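Local coordinates for protein xylulose kinase (Escherichia coli, PDB 2ITM) that catalyses the ATP-dependent phosphorylation of D-xylulose to D-xylulose 5-phosphate, and acts less efficiently on 1-deoxy-D-xylulose, at residues His78-Leu82 / Gly126-Leu132; Ile118-Met123 / Met175-Val179; Lys148-Asp154 / Phe164-Asp170. One frame throughout, in Å; residues are numbered along the deposited sequence.

Contact 1: His78-Leu82 / Gly126-Leu132. With XUL (D-xylulose), chain C.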
# COMPACT_ATOMS: atom_id res chain seq x y z
N HIS A 78 7.74 8.33 -33.75
CA HIS A 78 6.41 7.76 -33.95
C HIS A 78 5.23 8.71 -34.11
O HIS A 78 4.10 8.27 -34.25
CB HIS A 78 5.98 6.94 -32.74
CG HIS A 78 6.97 5.91 -32.32
ND1 HIS A 78 7.43 4.93 -33.17
CD2 HIS A 78 7.59 5.69 -31.14
CE1 HIS A 78 8.28 4.16 -32.53
NE2 HIS A 78 8.40 4.60 -31.30
N GLY A 79 5.48 10.01 -34.04
CA GLY A 79 4.44 11.01 -34.17
C GLY A 79 3.95 11.05 -35.61
O GLY A 79 4.73 11.09 -36.54
N ALA A 80 2.63 11.05 -35.77
CA ALA A 80 2.03 11.11 -37.09
C ALA A 80 1.66 12.53 -37.53
O ALA A 80 0.70 13.11 -37.05
CB ALA A 80 0.85 10.19 -37.18
N THR A 81 2.43 13.07 -38.46
CA THR A 81 2.13 14.34 -39.08
C THR A 81 1.53 14.16 -40.48
O THR A 81 2.19 13.69 -41.38
CB THR A 81 3.38 15.23 -39.15
OG1 THR A 81 4.03 15.27 -37.89
CG2 THR A 81 3.00 16.67 -39.43
N LEU A 82 0.27 14.56 -40.62
CA LEU A 82 -0.47 14.39 -41.86
C LEU A 82 -0.54 15.66 -42.70
O LEU A 82 -1.13 16.66 -42.28
CB LEU A 82 -1.89 13.91 -41.59
CG LEU A 82 -2.19 12.60 -40.87
CD1 LEU A 82 -3.24 11.85 -41.60
CD2 LEU A 82 -0.97 11.75 -40.63
N GLY A 126 1.18 3.62 -29.92
CA GLY A 126 2.10 4.72 -30.06
C GLY A 126 2.78 4.78 -31.41
O GLY A 126 3.28 5.82 -31.81
N PHE A 127 2.79 3.66 -32.12
CA PHE A 127 3.42 3.58 -33.42
C PHE A 127 2.56 4.20 -34.51
O PHE A 127 1.36 4.33 -34.37
CB PHE A 127 3.75 2.13 -33.77
CG PHE A 127 4.72 1.48 -32.84
CD1 PHE A 127 4.94 0.12 -32.89
CD2 PHE A 127 5.43 2.22 -31.92
CE1 PHE A 127 5.82 -0.48 -32.04
CE2 PHE A 127 6.31 1.63 -31.08
CZ PHE A 127 6.50 0.28 -31.13
N THR A 128 3.19 4.59 -35.60
CA THR A 128 2.59 5.49 -36.57
C THR A 128 1.46 4.81 -37.35
O THR A 128 0.39 5.37 -37.54
CB THR A 128 3.66 6.03 -37.52
OG1 THR A 128 4.84 6.35 -36.78
CG2 THR A 128 3.24 7.36 -38.08
N ALA A 129 1.71 3.58 -37.80
CA ALA A 129 0.82 2.88 -38.70
C ALA A 129 -0.63 2.74 -38.23
O ALA A 129 -1.52 3.09 -38.94
CB ALA A 129 1.40 1.56 -39.07
N PRO A 130 -0.85 2.23 -37.02
CA PRO A 130 -2.19 2.13 -36.50
C PRO A 130 -2.89 3.48 -36.36
O PRO A 130 -4.10 3.54 -36.48
CB PRO A 130 -2.02 1.48 -35.14
CG PRO A 130 -0.64 1.70 -34.79
CD PRO A 130 0.14 1.78 -36.03
N LYS A 131 -2.14 4.53 -36.11
CA LYS A 131 -2.67 5.87 -36.02
C LYS A 131 -3.38 6.24 -37.31
O LYS A 131 -4.42 6.88 -37.29
CB LYS A 131 -1.59 6.88 -35.74
CG LYS A 131 -1.12 6.91 -34.30
CD LYS A 131 0.07 7.83 -34.12
CE LYS A 131 0.83 7.48 -32.87
NZ LYS A 131 2.10 8.22 -32.76
N LEU A 132 -2.82 5.82 -38.42
CA LEU A 132 -3.39 6.13 -39.71
C LEU A 132 -4.63 5.34 -40.09
O LEU A 132 -5.52 5.87 -40.73
CB LEU A 132 -2.34 6.10 -40.81
CG LEU A 132 -1.81 7.54 -40.89
CD1 LEU A 132 -0.43 7.64 -40.36
CD2 LEU A 132 -2.00 8.20 -42.22
C1 XUL C . 9.44 4.31 -28.15
C2 XUL C . 10.30 5.22 -27.29
C3 XUL C . 10.72 6.54 -27.85
C4 XUL C . 10.02 7.57 -27.01
C5 XUL C . 9.98 8.94 -27.66
O1 XUL C . 10.22 3.55 -29.03
O2 XUL C . 10.22 5.12 -25.89
O3 XUL C . 10.17 6.60 -29.14
O4 XUL C . 8.72 7.07 -26.86
O5 XUL C . 10.57 8.86 -28.91
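The ammonium group of Lys131 and the hydroxyl of Thr128 both bond to the backbone carbonyl of His78. Lys131 NZ lies 2.5 Å from His78 O, so short that the exact length is doubtful. It also donates to Gly126 O in its own segment at 2.8 Å, tilted well out of that carbonyl plane. Thr128 OG1 adds a longer bond to His78 O, 3.3 Å, and comes in well above the carbonyl plane. Beyond CG the lysine chain is extended, which carries NZ from helix 128-138 up to the loop ahead of strand 81-83; Ile94 O takes a further bond from NZ, so the buried ammonium is surrounded by carbonyls.

The aromatic pair is oblique. The His78 and Phe127 side chains run side by side in the same direction, their planes inclined at 35°, and Phe127 CD2 sits over one imidazole face, 3.5 Å from His78 CE1. At the imidazole edge, His78 NE2 and O1 of D-xylulose share a nearly straight hydrogen bond of 3.1 Å, while ND1 is bonded to Gly173 O. The ring is thus fixed by a bond at each nitrogen and by a phenyl group on one face.

Ala80 CB meets Thr128 CG2 at 3.8 Å, and Leu82 and Leu132 reach tip to tip, CD1 of the former 3.9 Å from CD2 of the latter, continuing the packing away from the sugar.

His78 is this contact's residue in the xylulose pocket of an FGGY kinase, with Phe127 on its ring and Lys131 on its carbonyl as second shell; Met77 N and Asp233 also hold the sugar.

Contact 2: Ile118-Met123 / Met175-Val179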
# COMPACT_ATOMS: atom_id res chain seq x y z
N ILE A 118 8.15 -8.57 -40.43
CA ILE A 118 8.60 -7.46 -41.24
C ILE A 118 9.06 -6.30 -40.40
O ILE A 118 10.07 -5.75 -40.68
CB ILE A 118 7.49 -7.00 -42.23
CG1 ILE A 118 7.01 -8.13 -43.13
CG2 ILE A 118 7.94 -5.89 -43.10
CD1 ILE A 118 5.78 -7.78 -43.83
N THR A 119 8.34 -5.95 -39.35
CA THR A 119 8.73 -4.81 -38.53
C THR A 119 9.73 -5.14 -37.45
O THR A 119 10.45 -4.26 -37.00
CB THR A 119 7.53 -4.12 -37.91
OG1 THR A 119 6.92 -4.99 -36.96
CG2 THR A 119 6.46 -3.87 -38.93
N GLY A 120 9.77 -6.40 -37.03
CA GLY A 120 10.60 -6.80 -35.90
C GLY A 120 10.01 -6.36 -34.59
O GLY A 120 10.67 -6.38 -33.57
N ASN A 121 8.75 -5.96 -34.62
CA ASN A 121 8.10 -5.42 -33.45
C ASN A 121 6.70 -5.94 -33.25
O ASN A 121 6.03 -6.32 -34.19
CB ASN A 121 8.09 -3.90 -33.50
CG ASN A 121 9.45 -3.31 -33.34
OD1 ASN A 121 10.05 -2.88 -34.30
ND2 ASN A 121 9.94 -3.31 -32.13
N LEU A 122 6.27 -5.93 -32.00
CA LEU A 122 4.86 -5.98 -31.69
C LEU A 122 4.22 -4.62 -31.81
O LEU A 122 4.78 -3.62 -31.39
CB LEU A 122 4.63 -6.55 -30.30
CG LEU A 122 3.32 -7.31 -30.13
CD1 LEU A 122 3.55 -8.77 -29.83
CD2 LEU A 122 2.42 -6.67 -29.09
N MET A 123 3.02 -4.61 -32.37
CA MET A 123 2.36 -3.38 -32.73
C MET A 123 1.85 -2.67 -31.49
O MET A 123 1.24 -3.27 -30.62
CB MET A 123 1.22 -3.67 -33.69
CG MET A 123 0.60 -2.45 -34.31
SD MET A 123 1.66 -1.60 -35.48
CE MET A 123 1.72 -2.82 -36.77
N MET A 175 6.27 1.43 -38.28
CA MET A 175 5.73 0.15 -38.68
C MET A 175 5.39 0.01 -40.15
O MET A 175 4.67 -0.88 -40.53
CB MET A 175 4.53 -0.26 -37.83
CG MET A 175 4.73 -0.18 -36.33
SD MET A 175 6.15 -1.07 -35.72
CE MET A 175 5.65 -2.71 -36.07
N TRP A 176 5.92 0.90 -40.97
CA TRP A 176 5.80 0.73 -42.41
C TRP A 176 7.13 0.28 -42.99
O TRP A 176 7.21 -0.09 -44.15
CB TRP A 176 5.34 2.03 -43.11
CG TRP A 176 3.97 2.51 -42.74
CD1 TRP A 176 2.83 1.79 -42.73
CD2 TRP A 176 3.62 3.84 -42.34
NE1 TRP A 176 1.77 2.58 -42.35
CE2 TRP A 176 2.24 3.85 -42.11
CE3 TRP A 176 4.33 5.01 -42.14
CZ2 TRP A 176 1.55 4.99 -41.70
CZ3 TRP A 176 3.66 6.14 -41.73
CH2 TRP A 176 2.28 6.12 -41.52
N LEU A 177 8.18 0.34 -42.18
CA LEU A 177 9.51 -0.04 -42.62
C LEU A 177 9.83 -1.53 -42.49
O LEU A 177 9.57 -2.15 -41.48
CB LEU A 177 10.59 0.78 -41.93
CG LEU A 177 11.97 0.67 -42.59
CD1 LEU A 177 12.09 1.58 -43.79
CD2 LEU A 177 13.07 0.92 -41.60
N ASP A 178 10.40 -2.08 -43.54
CA ASP A 178 11.06 -3.36 -43.45
C ASP A 178 12.44 -3.22 -42.84
O ASP A 178 13.37 -2.80 -43.51
CB ASP A 178 11.15 -4.01 -44.83
CG ASP A 178 11.63 -5.43 -44.76
OD1 ASP A 178 12.66 -5.70 -44.14
OD2 ASP A 178 11.02 -6.36 -45.31
N VAL A 179 12.57 -3.58 -41.58
CA VAL A 179 13.72 -3.20 -40.79
C VAL A 179 14.98 -3.94 -41.22
O VAL A 179 16.06 -3.38 -41.18
CB VAL A 179 13.46 -3.39 -39.30
CG1 VAL A 179 14.72 -3.18 -38.51
CG2 VAL A 179 12.38 -2.47 -38.82
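An ST turn at the C-terminal end of helix 115-119 packs here against the chain that leads into strand 177-178. In the turn Thr119 OG1 accepts from Asn121 N at 3.1 Å, although the exact place of this hydroxyl is less certain; it is also bonded to Ser115 O. Gly120 leaves the helix with positive phi, as does Met175 at the end of the helix before it.

The thioether chains carry the packing. Met175 is bent at both chi2 and chi3, -54° and -66°, which curls its end back between Thr119 and Met123. Its side chain and that of Met123 slide past each other in opposite directions, with Met123 SD 3.5 Å from Met175 CG. The methyl CE of Met175 is modelled near Asn121 CB, but it lies too close to Thr119 for its exact position to be sure.

Further along, Val179 N gives a weak bond to Ile118 O, 3.4 Å long. Val179 CG2 rests 3.2 Å from Thr119 O, and Ile118 CG2 crosses the side chain of Asp178, 3.8 Å from its OD2. The other carboxylate oxygen, OD1, is bonded to Lys181 N.

With a single weak hydrogen bond between the segments, cohesion here comes mostly from van der Waals contact of bent methionine chains, which fill the space beside Phe127 and helix 128-138 through shape more than through directed bonds.

Contact 3: Lys148-Asp154 / Phe164-Asp170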
# COMPACT_ATOMS: atom_id res chain seq x y z
N LYS A 148 1.10 13.16 -47.59
CA LYS A 148 2.36 12.90 -46.92
C LYS A 148 2.14 12.65 -45.43
O LYS A 148 1.36 13.34 -44.79
CB LYS A 148 3.33 14.06 -47.12
CG LYS A 148 4.69 13.66 -47.58
CD LYS A 148 4.62 12.95 -48.90
CE LYS A 148 5.57 13.57 -49.87
NZ LYS A 148 5.71 12.74 -51.07
N VAL A 149 2.86 11.67 -44.92
CA VAL A 149 2.97 11.41 -43.49
C VAL A 149 4.42 11.59 -43.02
O VAL A 149 5.31 10.89 -43.46
CB VAL A 149 2.47 10.00 -43.16
CG1 VAL A 149 2.69 9.67 -41.71
CG2 VAL A 149 1.02 9.85 -43.52
N LEU A 150 4.62 12.54 -42.12
CA LEU A 150 5.95 12.82 -41.62
C LEU A 150 6.04 12.61 -40.12
O LEU A 150 5.15 13.00 -39.37
CB LEU A 150 6.38 14.24 -41.97
CG LEU A 150 6.50 14.63 -43.44
CD1 LEU A 150 6.94 16.06 -43.53
CD2 LEU A 150 7.45 13.73 -44.16
N LEU A 151 7.13 12.00 -39.70
CA LEU A 151 7.49 12.03 -38.31
C LEU A 151 7.83 13.46 -37.88
O LEU A 151 8.03 14.32 -38.70
CB LEU A 151 8.64 11.07 -38.04
CG LEU A 151 8.34 9.59 -38.28
CD1 LEU A 151 9.60 8.80 -38.49
CD2 LEU A 151 7.56 9.03 -37.11
N PRO A 152 7.87 13.70 -36.59
CA PRO A 152 7.88 15.07 -36.08
C PRO A 152 9.15 15.84 -36.47
O PRO A 152 9.05 16.96 -36.94
CB PRO A 152 7.75 14.87 -34.57
CG PRO A 152 6.99 13.61 -34.44
CD PRO A 152 7.49 12.73 -35.52
N LYS A 153 10.31 15.23 -36.29
CA LYS A 153 11.56 15.89 -36.64
C LYS A 153 11.68 16.11 -38.15
O LYS A 153 12.31 17.04 -38.60
CB LYS A 153 12.74 15.10 -36.11
CG LYS A 153 13.30 14.13 -37.11
CD LYS A 153 14.46 13.37 -36.56
CE LYS A 153 15.15 12.57 -37.65
NZ LYS A 153 14.27 11.64 -38.36
N ASP A 154 11.05 15.22 -38.90
CA ASP A 154 11.04 15.28 -40.34
C ASP A 154 10.13 16.38 -40.87
O ASP A 154 10.40 16.95 -41.91
CB ASP A 154 10.70 13.92 -40.93
CG ASP A 154 11.68 12.84 -40.52
OD1 ASP A 154 12.86 13.15 -40.31
OD2 ASP A 154 11.36 11.67 -40.37
N PHE A 164 11.40 16.33 -48.32
CA PHE A 164 10.72 15.26 -47.61
C PHE A 164 11.68 14.10 -47.38
O PHE A 164 11.95 13.34 -48.29
CB PHE A 164 9.51 14.74 -48.40
CG PHE A 164 8.47 15.78 -48.71
CD1 PHE A 164 8.57 16.57 -49.83
CD2 PHE A 164 7.38 15.96 -47.88
CE1 PHE A 164 7.62 17.51 -50.11
CE2 PHE A 164 6.43 16.90 -48.17
CZ PHE A 164 6.55 17.68 -49.28
N ALA A 165 12.18 13.96 -46.16
CA ALA A 165 13.15 12.93 -45.86
C ALA A 165 13.12 12.44 -44.42
O ALA A 165 12.82 13.19 -43.51
CB ALA A 165 14.52 13.38 -46.24
N SER A 166 13.46 11.18 -44.22
CA SER A 166 13.71 10.63 -42.90
C SER A 166 14.95 9.74 -42.84
O SER A 166 15.58 9.49 -43.84
CB SER A 166 12.48 9.88 -42.40
OG SER A 166 12.55 9.65 -41.02
N ASP A 167 15.23 9.27 -41.64
CA ASP A 167 16.29 8.30 -41.42
C ASP A 167 15.74 6.94 -41.01
O ASP A 167 14.62 6.82 -40.62
CB ASP A 167 17.27 8.82 -40.38
CG ASP A 167 16.79 8.63 -38.98
OD1 ASP A 167 17.26 7.72 -38.32
OD2 ASP A 167 15.94 9.36 -38.46
N MET A 168 16.59 5.93 -41.10
CA MET A 168 16.20 4.55 -40.83
C MET A 168 15.71 4.27 -39.39
O MET A 168 14.88 3.43 -39.15
CB MET A 168 17.32 3.59 -41.22
CG MET A 168 17.73 3.67 -42.68
SD MET A 168 16.45 3.18 -43.82
CE MET A 168 17.31 3.36 -45.35
N SER A 169 16.27 4.98 -38.42
CA SER A 169 15.91 4.80 -37.04
C SER A 169 14.53 5.34 -36.69
O SER A 169 13.81 4.71 -35.97
CB SER A 169 16.99 5.36 -36.09
OG SER A 169 16.91 6.75 -35.95
N ASP A 170 14.21 6.51 -37.22
CA ASP A 170 12.89 7.07 -37.03
C ASP A 170 11.86 6.32 -37.87
O ASP A 170 10.78 5.99 -37.40
CB ASP A 170 12.91 8.57 -37.39
CG ASP A 170 12.30 9.45 -36.29
OD1 ASP A 170 12.20 10.67 -36.53
OD2 ASP A 170 11.89 9.04 -35.20
O HOH W 1 10.87 12.30 -35.07
O HOH W 2 11.19 15.90 -44.30
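The Phe164 ring has the aliphatic end of Lys148 over one face and Leu150 CD2 at its edge. Lys148 CE stands 3.8 Å from the ring centroid in a CH-pi contact, and NZ, 4.8 Å from the centroid and 13° off the normal, adds a cation-pi interaction. NZ is also bonded to Asp197 O.

Three carboxylates surround Lys153 NZ in a buried salt-bridge network. Asp167 OD2, 2.8 Å from NZ, is approached nearly head-on, in line with its C-O bond. Asp170 OD1, at 2.9 Å, is met on its anti side, whereas Asp154 OD1 is met on its syn side; both bonds tilt out of the carboxylate plane. The bend at chi4, -56°, swings the ammonium in among them. A water joins Lys153 N to Asp170 OD1, and Asp154 OD1 also pairs with Arg157. A methionine here would probably leave the carboxylates of Asp167 and Asp170 without their shared counter-charge and take from Asp154 one of its two cationic partners, so that the repulsion between the acids is less well offset.

Ser166 OG donates to Asp154 OD2 at 2.4 Å, shorter than usual and of doubtful exact length. Asp167 N-caps helix 168-172: its OD1 takes Ser169 N at 2.9 Å and Ser169 OG on the syn lone pair. Leu151 CD1 packs on the Asp170 backbone, 3.2 Å from its O.

The two strand-to-helix turns, 148-150 into 152-161 and 165-167 into 168-172, are thereby clamped together. Strand 148-150 pairs with 81-83, strand 165-167 with 201-203, and the Asp170 side chain reaches the substrate-binding Met77.

From the N terminus, contact 1 closes the first loop, bringing helix 128-138 back to the start of strand 81-83. Contact 2 opens at the end of helix 115-119, before contact 1 has closed, and closes only at strand 177-178, so the two cross along the chain. Contact 3 is in series after contact 1 and falls wholly within the span of contact 2. Strands 81-83 and 148-150 are antiparallel neighbours, a sheet that joins contacts 1 and 3. Phe127 against Met175 and Leu132 against Trp176 join contacts 1 and 2, while Trp176 on Val149 links contact 2 to contact 3, all in the N-terminal domain of the FGGY kinase.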